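Local atomic coordinates of allergen Aed a 2 (PDB entry 3DXL), a protein that binds and sequesters biogenic amines and leukotrienes of the vertebrate host, and so modulates blood feeding by the female mosquito. Residues 1-9 against 72-80. Residues are numbered along the deposited sequence; the frame is centred on the assembly and turned at random.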
ATOM      1  N   MET A   1     -11.147  -5.807  -9.631  1.00 22.15           N
ATOM      2  CA  MET A   1      -9.888  -5.938  -8.833  1.00 21.64           C
ATOM      3  C   MET A   1      -8.690  -6.246  -9.717  1.00 21.15           C
ATOM      4  O   MET A   1      -8.760  -7.086 -10.624  1.00 21.56           O
ATOM      5  CB  MET A   1     -10.032  -7.017  -7.756  1.00 22.08           C
ATOM      6  CG  MET A   1     -11.054  -6.686  -6.683  1.00 22.74           C
ATOM      7  SD  MET A   1     -10.637  -5.203  -5.739  1.00 25.56           S
ATOM      8  CE  MET A   1      -9.337  -5.809  -4.661  1.00 24.87           C
ATOM      9  N   GLY A   2      -7.582  -5.567  -9.434  1.00 20.02           N
ATOM     10  CA  GLY A   2      -6.386  -5.670 -10.256  1.00 18.61           C
ATOM     11  C   GLY A   2      -6.480  -4.828 -11.516  1.00 17.07           C
ATOM     12  O   GLY A   2      -7.503  -4.174 -11.754  1.00 18.14           O
ATOM     13  N   PRO A   3      -5.409  -4.822 -12.329  1.00 15.81           N
ATOM     14  CA  PRO A   3      -4.161  -5.528 -12.045  1.00 14.47           C
ATOM     15  C   PRO A   3      -3.334  -4.781 -10.989  1.00 13.10           C
ATOM     16  O   PRO A   3      -3.612  -3.612 -10.683  1.00 13.07           O
ATOM     17  CB  PRO A   3      -3.437  -5.490 -13.386  1.00 14.32           C
ATOM     18  CG  PRO A   3      -3.903  -4.189 -13.999  1.00 15.40           C
ATOM     19  CD  PRO A   3      -5.339  -4.066 -13.596  1.00 16.29           C
ATOM     20  N   PHE A   4      -2.332  -5.457 -10.449  1.00 12.19           N
ATOM     21  CA  PHE A   4      -1.453  -4.891  -9.435  1.00 11.28           C
ATOM     22  C   PHE A   4      -0.019  -4.916  -9.917  1.00 10.96           C
ATOM     23  O   PHE A   4       0.459  -5.943 -10.421  1.00 10.90           O
ATOM     24  CB  PHE A   4      -1.566  -5.692  -8.142  1.00 12.14           C
ATOM     25  CG  PHE A   4      -2.928  -5.666  -7.526  1.00 12.35           C
ATOM     26  CD1 PHE A   4      -3.405  -4.519  -6.889  1.00 13.68           C
ATOM     27  CD2 PHE A   4      -3.745  -6.790  -7.574  1.00 13.46           C
ATOM     28  CE1 PHE A   4      -4.670  -4.505  -6.311  1.00 14.79           C
ATOM     29  CE2 PHE A   4      -5.004  -6.777  -6.996  1.00 14.37           C
ATOM     30  CZ  PHE A   4      -5.471  -5.637  -6.366  1.00 14.98           C
ATOM     31  N   ASP A   5       0.679  -3.791  -9.752  1.00 10.30           N
ATOM     32  CA  ASP A   5       2.079  -3.738 -10.115  1.00 10.51           C
ATOM     33  C   ASP A   5       2.942  -4.259  -8.955  1.00  9.92           C
ATOM     34  O   ASP A   5       2.405  -4.624  -7.900  1.00  9.58           O
ATOM     35  CB  ASP A   5       2.479  -2.331 -10.624  1.00 10.15           C
ATOM     36  CG  ASP A   5       2.528  -1.262  -9.527  1.00 10.50           C
ATOM     37  OD1 ASP A   5       2.740  -1.599  -8.346  1.00 10.95           O
ATOM     38  OD2 ASP A   5       2.391  -0.067  -9.881  1.00 11.75           O
ATOM     39  N   PRO A   6       4.263  -4.366  -9.154  1.00 10.17           N
ATOM     40  CA  PRO A   6       5.086  -4.923  -8.074  1.00 10.08           C
ATOM     41  C   PRO A   6       5.009  -4.190  -6.737  1.00  9.72           C
ATOM     42  O   PRO A   6       5.035  -4.836  -5.681  1.00  9.62           O
ATOM     43  CB  PRO A   6       6.499  -4.872  -8.653  1.00 10.86           C
ATOM     44  CG  PRO A   6       6.263  -5.039 -10.126  1.00 10.57           C
ATOM     45  CD  PRO A   6       5.055  -4.174 -10.384  1.00 10.39           C
ATOM     46  N   GLU A   7       4.924  -2.859  -6.785  1.00  9.48           N
ATOM     47  CA  GLU A   7       4.812  -2.039  -5.583  1.00  9.07           C
ATOM     48  C   GLU A   7       3.489  -2.303  -4.878  1.00  8.52           C
ATOM     49  O   GLU A   7       3.421  -2.360  -3.644  1.00  8.36           O
ATOM     50  CB  GLU A   7       4.937  -0.559  -5.949  1.00  9.12           C
ATOM     51  CG  GLU A   7       4.843   0.400  -4.759  1.00  9.02           C
ATOM     52  CD  GLU A   7       3.412   0.695  -4.308  1.00  9.11           C
ATOM     53  OE1 GLU A   7       2.470   0.585  -5.120  1.00  9.47           O
ATOM     54  OE2 GLU A   7       3.234   1.105  -3.139  1.00  9.65           O
ATOM     55  N   GLU A   8       2.433  -2.466  -5.664  1.00  8.81           N
ATOM     56  CA  GLU A   8       1.112  -2.697  -5.099  1.00  9.22           C
ATOM     57  C   GLU A   8       1.038  -4.038  -4.382  1.00  8.99           C
ATOM     58  O   GLU A   8       0.419  -4.142  -3.325  1.00  9.11           O
ATOM     59  CB  GLU A   8       0.024  -2.561  -6.160  1.00  9.95           C
ATOM     60  CG  GLU A   8      -0.166  -1.112  -6.606  1.00 10.44           C
ATOM     61  CD  GLU A   8      -1.080  -0.954  -7.797  1.00 12.10           C
ATOM     62  OE1 GLU A   8      -0.879  -1.660  -8.807  1.00 11.82           O
ATOM     63  OE2 GLU A   8      -1.976  -0.085  -7.756  1.00 15.91           O
ATOM     64  N   MET A   9       1.678  -5.062  -4.950  1.00  9.21           N
ATOM     65  CA  MET A   9       1.737  -6.360  -4.282  1.00  8.93           C
ATOM     66  C   MET A   9       2.652  -6.322  -3.066  1.00  9.01           C
ATOM     67  O   MET A   9       2.326  -6.895  -2.032  1.00  8.86           O
ATOM     68  CB  MET A   9       2.132  -7.481  -5.247  1.00  9.33           C
ATOM     69  CG  MET A   9       1.103  -7.714  -6.342  1.00 10.41           C
ATOM     70  SD  MET A   9      -0.596  -7.960  -5.739  1.00 11.78           S
ATOM     71  CE  MET A   9      -0.384  -9.259  -4.540  1.00 12.86           C
ATOM     72  N   VAL A  72      -9.525 -11.481 -10.853  1.00 15.85           N
ATOM     73  CA  VAL A  72      -8.249 -10.781 -10.709  1.00 15.67           C
ATOM     74  C   VAL A  72      -7.096 -11.548 -11.365  1.00 14.99           C
ATOM     75  O   VAL A  72      -6.159 -10.939 -11.864  1.00 14.63           O
ATOM     76  CB  VAL A  72      -7.933 -10.410  -9.227  1.00 15.71           C
ATOM     77  CG1 VAL A  72      -7.768 -11.652  -8.366  1.00 15.58           C
ATOM     78  CG2 VAL A  72      -6.696  -9.535  -9.148  1.00 16.28           C
ATOM     79  N   ILE A  73      -7.182 -12.883 -11.396  1.00 15.06           N
ATOM     80  CA  ILE A  73      -6.147 -13.690 -12.038  1.00 14.90           C
ATOM     81  C   ILE A  73      -6.057 -13.357 -13.533  1.00 15.07           C
ATOM     82  O   ILE A  73      -4.967 -13.142 -14.065  1.00 14.70           O
ATOM     83  CB  ILE A  73      -6.390 -15.199 -11.809  1.00 14.60           C
ATOM     84  CG1 ILE A  73      -6.242 -15.518 -10.320  1.00 13.88           C
ATOM     85  CG2 ILE A  73      -5.440 -16.053 -12.672  1.00 15.28           C
ATOM     86  CD1 ILE A  73      -6.780 -16.892  -9.939  1.00 14.24           C
ATOM     87  N   GLN A  74      -7.209 -13.300 -14.197  1.00 16.13           N
ATOM     88  CA  GLN A  74      -7.237 -12.948 -15.616  1.00 17.17           C
ATOM     89  C   GLN A  74      -6.824 -11.490 -15.860  1.00 16.78           C
ATOM     90  O   GLN A  74      -6.108 -11.205 -16.819  1.00 16.52           O
ATOM     91  CB  GLN A  74      -8.603 -13.252 -16.236  1.00 18.15           C
ATOM     92  CG  GLN A  74      -8.988 -14.747 -16.229  1.00 20.54           C
ATOM     93  CD  GLN A  74      -8.017 -15.658 -16.994  1.00 23.27           C
ATOM     94  OE1 GLN A  74      -7.320 -15.231 -17.925  1.00 24.33           O
ATOM     95  NE2 GLN A  74      -7.982 -16.931 -16.602  1.00 25.45           N
ATOM     96  N   GLU A  75      -7.246 -10.576 -14.977  1.00 16.91           N
ATOM     97  CA  GLU A  75      -6.837  -9.176 -15.071  1.00 16.83           C
ATOM     98  C   GLU A  75      -5.325  -9.055 -14.928  1.00 15.28           C
ATOM     99  O   GLU A  75      -4.667  -8.328 -15.678  1.00 15.50           O
ATOM    100  CB  GLU A  75      -7.532  -8.321 -14.004  1.00 17.69           C
ATOM    101  CG  GLU A  75      -8.981  -7.979 -14.306  1.00 20.49           C
ATOM    102  CD  GLU A  75      -9.155  -7.247 -15.630  1.00 22.88           C
ATOM    103  OE1 GLU A  75      -8.434  -6.254 -15.876  1.00 24.19           O
ATOM    104  OE2 GLU A  75     -10.015  -7.678 -16.422  1.00 25.69           O
ATOM    105  N   GLN A  76      -4.777  -9.794 -13.967  1.00 14.37           N
ATOM    106  CA  GLN A  76      -3.352  -9.786 -13.712  1.00 13.91           C
ATOM    107  C   GLN A  76      -2.545 -10.304 -14.905  1.00 13.88           C
ATOM    108  O   GLN A  76      -1.546  -9.704 -15.305  1.00 13.81           O
ATOM    109  CB  GLN A  76      -3.042 -10.577 -12.440  1.00 13.64           C
ATOM    110  CG  GLN A  76      -1.630 -10.400 -11.919  1.00 12.29           C
ATOM    111  CD  GLN A  76      -1.358  -9.024 -11.334  1.00 11.83           C
ATOM    112  OE1 GLN A  76      -2.240  -8.171 -11.264  1.00 12.67           O
ATOM    113  NE2 GLN A  76      -0.127  -8.813 -10.922  1.00 11.47           N
ATOM    114  N   PHE A  77      -2.986 -11.420 -15.473  1.00 14.23           N
ATOM    115  CA  PHE A  77      -2.305 -12.025 -16.613  1.00 14.38           C
ATOM    116  C   PHE A  77      -2.394 -11.151 -17.871  1.00 14.50           C
ATOM    117  O   PHE A  77      -1.445 -11.075 -18.644  1.00 14.97           O
ATOM    118  CB  PHE A  77      -2.864 -13.434 -16.848  1.00 14.56           C
ATOM    119  CG  PHE A  77      -2.182 -14.205 -17.948  1.00 14.86           C
ATOM    120  CD1 PHE A  77      -0.799 -14.233 -18.068  1.00 15.03           C
ATOM    121  CD2 PHE A  77      -2.948 -14.955 -18.838  1.00 15.95           C
ATOM    122  CE1 PHE A  77      -0.193 -14.974 -19.091  1.00 15.65           C
ATOM    123  CE2 PHE A  77      -2.351 -15.697 -19.853  1.00 15.96           C
ATOM    124  CZ  PHE A  77      -0.979 -15.712 -19.978  1.00 16.01           C
ATOM    125  N   LYS A  78      -3.536 -10.502 -18.064  1.00 15.31           N
ATOM    126  CA  LYS A  78      -3.702  -9.553 -19.170  1.00 16.37           C
ATOM    127  C   LYS A  78      -2.680  -8.415 -19.089  1.00 16.52           C
ATOM    128  O   LYS A  78      -2.093  -8.020 -20.098  1.00 16.66           O
ATOM    129  CB  LYS A  78      -5.123  -8.999 -19.180  1.00 17.23           C
ATOM    130  CG  LYS A  78      -5.423  -8.021 -20.304  1.00 19.88           C
ATOM    131  CD  LYS A  78      -6.864  -7.545 -20.222  1.00 23.39           C
ATOM    132  CE  LYS A  78      -7.284  -6.798 -21.473  1.00 25.31           C
ATOM    133  NZ  LYS A  78      -8.687  -6.314 -21.358  1.00 26.73           N
ATOM    134  N   ALA A  79      -2.470  -7.910 -17.876  1.00 15.89           N
ATOM    135  CA  ALA A  79      -1.514  -6.829 -17.640  1.00 15.60           C
ATOM    136  C   ALA A  79      -0.067  -7.306 -17.720  1.00 15.35           C
ATOM    137  O   ALA A  79       0.826  -6.541 -18.094  1.00 15.87           O
ATOM    138  CB  ALA A  79      -1.777  -6.176 -16.294  1.00 15.83           C
ATOM    139  N   TYR A  80       0.171  -8.573 -17.363  1.00 14.80           N
ATOM    140  CA  TYR A  80       1.528  -9.118 -17.327  1.00 14.76           C
ATOM    141  C   TYR A  80       1.671 -10.456 -18.065  1.00 15.21           C
ATOM    142  O   TYR A  80       1.865 -11.502 -17.432  1.00 15.04           O
ATOM    143  CB  TYR A  80       2.027  -9.232 -15.876  1.00 14.16           C
ATOM    144  CG  TYR A  80       2.035  -7.899 -15.170  1.00 14.20           C
ATOM    145  CD1 TYR A  80       3.079  -6.998 -15.365  1.00 14.51           C
ATOM    146  CD2 TYR A  80       0.976  -7.523 -14.348  1.00 13.84           C
ATOM    147  CE1 TYR A  80       3.081  -5.761 -14.747  1.00 13.94           C
ATOM    148  CE2 TYR A  80       0.966  -6.286 -13.720  1.00 13.76           C
ATOM    149  CZ  TYR A  80       2.020  -5.417 -13.930  1.00 13.14           C
ATOM    150  OH  TYR A  80       2.014  -4.191 -13.318  1.00 13.70           O
TER
HETATM  151  O   HOH W   1      -8.902  -4.066 -14.306  1.00 71.85           O
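The CG2 methyl of Val-72 meets Phe-4 CE2 at 3.9 Å. The two side chains cross at about a right angle. This joins the N-terminal arm of the first odorant-binding-protein (PBP/GOBP) domain to helix 71-79. CG2 stands anti to the backbone N of Val-72, which also brings it against Met-1 O. The CA of Gly-2 lies over one face of the Phe-4 ring, near its rim. Further along the helix, Pro-3, which follows a cis peptide bond, presses CB onto Ala-79 CB at 3.4 Å, a tight carbon pair.

The direct polar link is the side-chain amide of Gln-76, which pairs with the backbone of Phe-4. Phe-4 N donates to Gln-76 OE1 over 2.8 Å, nearly straight at 169°. Gln-76 NE2 returns a bond to Phe-4 O over 3.0 Å. Both acceptors are met on a lone pair in the carbonyl plane, so the two bonds fix the rotation of the amide. NE2 also donates to Leu-127 O, and Phe-4 O accepts from His-129 as well. The ring of Tyr-80 packs edge-to-face with His-129. Tyr-80 OH sits 3.2 Å from Asp-5 CA.

Asp-5 is the N-cap of helix 6-20 and forms a capping box with Glu-8. Pro-6, in the first turn of this helix, has its side chain about 7 Å from that of Lys-149, which binds leukotriene E4. At the other end of the arm, one water donates to both Gly-2 O and Glu-75 OE1, the latter at 2.7 Å from the water oxygen.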